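Emp47p (form2) (Saccharomyces cerevisiae, PDB 2A6Z) acts as a Ca2+-independent lectin-like cargo receptor, probably taking part in glycoprotein secretion and in the exit of EMP46 from the endoplasmic reticulum. Local coordinates at residues A[63-69]-A[82-86]. Residues are numbered along the deposited sequence; the frame is centred on the assembly and turned at random. Where two conformers were deposited one is given.
Sequences FTMEWTF and ISFWF
Trp67 and Phe84 both hold CG beside the backbone N and anti to the carbonyl carbon (chi1 -54° for Phe84), which slides the two side chains past each other in opposite directions. Phe84 thereby sets its edge against the indole: CD1 lies over one face of the five-membered ring, 3.5 Å from Trp67 CG, with the planes at 51°. The far end of the same phenyl serves a second aromatic, its CZ standing above the face of the Phe69 ring, 3.9 Å from Phe69 CD2, in another edge-to-face pair. The methyl CD1 of Ile82 adds to this cluster at 4.0 Å from Phe69 CD1. Farther along, Phe63 and Phe86 arrive from opposite directions and overlap as an offset stack, planes at 29°, with Phe63 CZ 3.4 Å from Phe86 CZ over the rim of the Phe86 ring. Between the two groups, one of two conformers of Met65 brings SD obliquely to Phe86 CD1 at 4.0 Å, a Met-aromatic contact that is provisional for that reason. The strands run nearly antiparallel in the two facing sheets of the concanavalin-type β-sandwich, and the axes of the two segments approach to 10.2 Å; Val197 of strand 192-200 packs on Trp67 and Phe84, and Ile159 of strand 153-164 on Phe84 and Phe69. No direct hydrogen bond joins the segments, but one water accepts from Trp67 NE1 (2.9 Å) and donates to Trp85 O (2.8 Å). Aromatic and apolar packing thus joins the sheets in the buried interior, and this single water satisfies the indole N-H while linking it to the opposite backbone.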
loop_
_atom_site.group_PDB
_atom_site.type_symbol
_atom_site.label_atom_id
_atom_site.label_comp_id
_atom_site.label_asym_id
_atom_site.label_seq_id
_atom_site.Cartn_x
_atom_site.Cartn_y
_atom_site.Cartn_z
ATOM N N PHE A 63 -6.184 7.129 -12.998
ATOM C CA PHE A 63 -5.579 5.802 -12.877
ATOM C C PHE A 63 -6.285 5.041 -11.756
ATOM O O PHE A 63 -6.974 5.581 -10.932
ATOM C CB PHE A 63 -4.053 5.916 -12.577
ATOM C CG PHE A 63 -3.715 6.461 -11.219
ATOM C CD1 PHE A 63 -3.512 5.592 -10.138
ATOM C CD2 PHE A 63 -3.610 7.812 -11.012
ATOM C CE1 PHE A 63 -3.238 6.089 -8.903
ATOM C CE2 PHE A 63 -3.331 8.334 -9.742
ATOM C CZ PHE A 63 -3.166 7.469 -8.677
ATOM N N THR A 64 -5.972 3.724 -11.770
ATOM C CA THR A 64 -6.441 2.791 -10.767
ATOM C C THR A 64 -5.239 1.941 -10.325
ATOM O O THR A 64 -4.440 1.481 -11.176
ATOM C CB THR A 64 -7.459 1.836 -11.349
ATOM O OG1 THR A 64 -8.569 2.580 -11.849
ATOM C CG2 THR A 64 -8.000 0.846 -10.339
ATOM N N MET A 65 -5.128 1.687 -9.023
ATOM C CA MET A 65 -4.201 0.725 -8.461
ATOM C C MET A 65 -5.000 -0.289 -7.652
ATOM O O MET A 65 -5.721 0.117 -6.720
ATOM C CB MET A 65 -3.213 1.402 -7.565
ATOM C CG MET A 65 -2.282 2.490 -8.016
ATOM S SD MET A 65 -1.244 3.487 -6.907
ATOM C CE MET A 65 -2.511 4.187 -5.843
ATOM N N GLU A 66 -4.860 -1.587 -7.939
ATOM C CA GLU A 66 -5.530 -2.639 -7.180
ATOM C C GLU A 66 -4.486 -3.519 -6.553
ATOM O O GLU A 66 -3.705 -4.193 -7.265
ATOM C CB GLU A 66 -6.434 -3.471 -8.081
ATOM C CG GLU A 66 -7.572 -2.712 -8.698
ATOM C CD GLU A 66 -8.479 -3.429 -9.615
ATOM O OE1 GLU A 66 -8.240 -4.635 -9.886
ATOM O OE2 GLU A 66 -9.463 -2.825 -10.082
ATOM N N TRP A 67 -4.472 -3.576 -5.231
ATOM C CA TRP A 67 -3.532 -4.444 -4.464
ATOM C C TRP A 67 -4.294 -5.604 -3.895
ATOM O O TRP A 67 -5.311 -5.415 -3.217
ATOM C CB TRP A 67 -2.930 -3.618 -3.324
ATOM C CG TRP A 67 -1.907 -2.620 -3.674
ATOM C CD1 TRP A 67 -2.051 -1.280 -3.817
ATOM C CD2 TRP A 67 -0.494 -2.881 -3.916
ATOM N NE1 TRP A 67 -0.841 -0.687 -4.140
ATOM C CE2 TRP A 67 0.116 -1.654 -4.184
ATOM C CE3 TRP A 67 0.262 -4.077 -3.888
ATOM C CZ2 TRP A 67 1.500 -1.549 -4.452
ATOM C CZ3 TRP A 67 1.631 -3.932 -4.166
ATOM C CH2 TRP A 67 2.202 -2.702 -4.441
ATOM N N THR A 68 -3.753 -6.808 -4.092
ATOM C CA THR A 68 -4.329 -8.016 -3.519
ATOM C C THR A 68 -3.314 -8.536 -2.453
ATOM O O THR A 68 -2.185 -8.886 -2.811
ATOM C CB THR A 68 -4.557 -9.077 -4.608
ATOM O OG1 THR A 68 -5.420 -8.562 -5.610
ATOM C CG2 THR A 68 -5.222 -10.304 -4.011
ATOM N N PHE A 69 -3.756 -8.546 -1.199
ATOM C CA PHE A 69 -2.816 -8.819 -0.087
ATOM C C PHE A 69 -3.524 -9.611 0.983
ATOM O O PHE A 69 -4.759 -9.661 1.040
ATOM C CB PHE A 69 -2.199 -7.546 0.483
ATOM C CG PHE A 69 -3.109 -6.882 1.518
ATOM C CD1 PHE A 69 -2.837 -7.015 2.884
ATOM C CD2 PHE A 69 -4.244 -6.164 1.138
ATOM C CE1 PHE A 69 -3.670 -6.477 3.831
ATOM C CE2 PHE A 69 -5.066 -5.617 2.092
ATOM C CZ PHE A 69 -4.794 -5.753 3.444
ATOM N N ILE A 82 0.774 -2.501 7.458
ATOM C CA ILE A 82 1.148 -2.557 6.019
ATOM C C ILE A 82 0.699 -1.234 5.396
ATOM O O ILE A 82 -0.419 -0.776 5.645
ATOM C CB ILE A 82 0.575 -3.804 5.305
ATOM C CG1 ILE A 82 1.000 -3.849 3.824
ATOM C CG2 ILE A 82 -0.946 -3.942 5.439
ATOM C CD1 ILE A 82 0.716 -5.149 3.127
ATOM N N SER A 83 1.608 -0.650 4.640
ATOM C CA SER A 83 1.362 0.656 4.000
ATOM C C SER A 83 1.536 0.546 2.497
ATOM O O SER A 83 2.490 -0.046 1.972
ATOM C CB SER A 83 2.381 1.655 4.503
ATOM O OG SER A 83 2.079 2.119 5.809
ATOM N N PHE A 84 0.589 1.171 1.790
ATOM C CA PHE A 84 0.569 1.257 0.328
ATOM C C PHE A 84 0.806 2.708 -0.048
ATOM O O PHE A 84 0.153 3.590 0.495
ATOM C CB PHE A 84 -0.772 0.760 -0.240
ATOM C CG PHE A 84 -1.129 -0.627 0.221
ATOM C CD1 PHE A 84 -0.790 -1.735 -0.531
ATOM C CD2 PHE A 84 -1.836 -0.837 1.415
ATOM C CE1 PHE A 84 -1.110 -3.011 -0.123
ATOM C CE2 PHE A 84 -2.120 -2.105 1.863
ATOM C CZ PHE A 84 -1.765 -3.201 1.064
ATOM N N TRP A 85 1.758 2.935 -0.952
ATOM C CA TRP A 85 2.280 4.274 -1.169
ATOM C C TRP A 85 2.042 4.774 -2.600
ATOM O O TRP A 85 2.136 3.983 -3.551
ATOM C CB TRP A 85 3.793 4.282 -0.938
ATOM C CG TRP A 85 4.201 3.818 0.432
ATOM C CD1 TRP A 85 4.517 2.530 0.792
ATOM C CD2 TRP A 85 4.338 4.629 1.613
ATOM N NE1 TRP A 85 4.855 2.485 2.148
ATOM C CE2 TRP A 85 4.761 3.753 2.647
ATOM C CE3 TRP A 85 4.171 5.998 1.887
ATOM C CZ2 TRP A 85 5.014 4.207 3.964
ATOM C CZ3 TRP A 85 4.432 6.429 3.174
ATOM C CH2 TRP A 85 4.844 5.548 4.200
ATOM N N PHE A 86 1.826 6.057 -2.711
ATOM C CA PHE A 86 1.780 6.771 -3.986
ATOM C C PHE A 86 2.423 8.147 -3.717
ATOM O O PHE A 86 1.752 9.037 -3.234
ATOM C CB PHE A 86 0.326 6.856 -4.470
ATOM C CG PHE A 86 0.174 7.638 -5.780
ATOM C CD1 PHE A 86 0.559 7.012 -6.969
ATOM C CD2 PHE A 86 -0.335 8.938 -5.828
ATOM C CE1 PHE A 86 0.438 7.667 -8.199
ATOM C CE2 PHE A 86 -0.469 9.571 -7.027
ATOM C CZ PHE A 86 -0.097 8.931 -8.221
HETATM O O HOH W 1 0.270 1.961 -3.924
#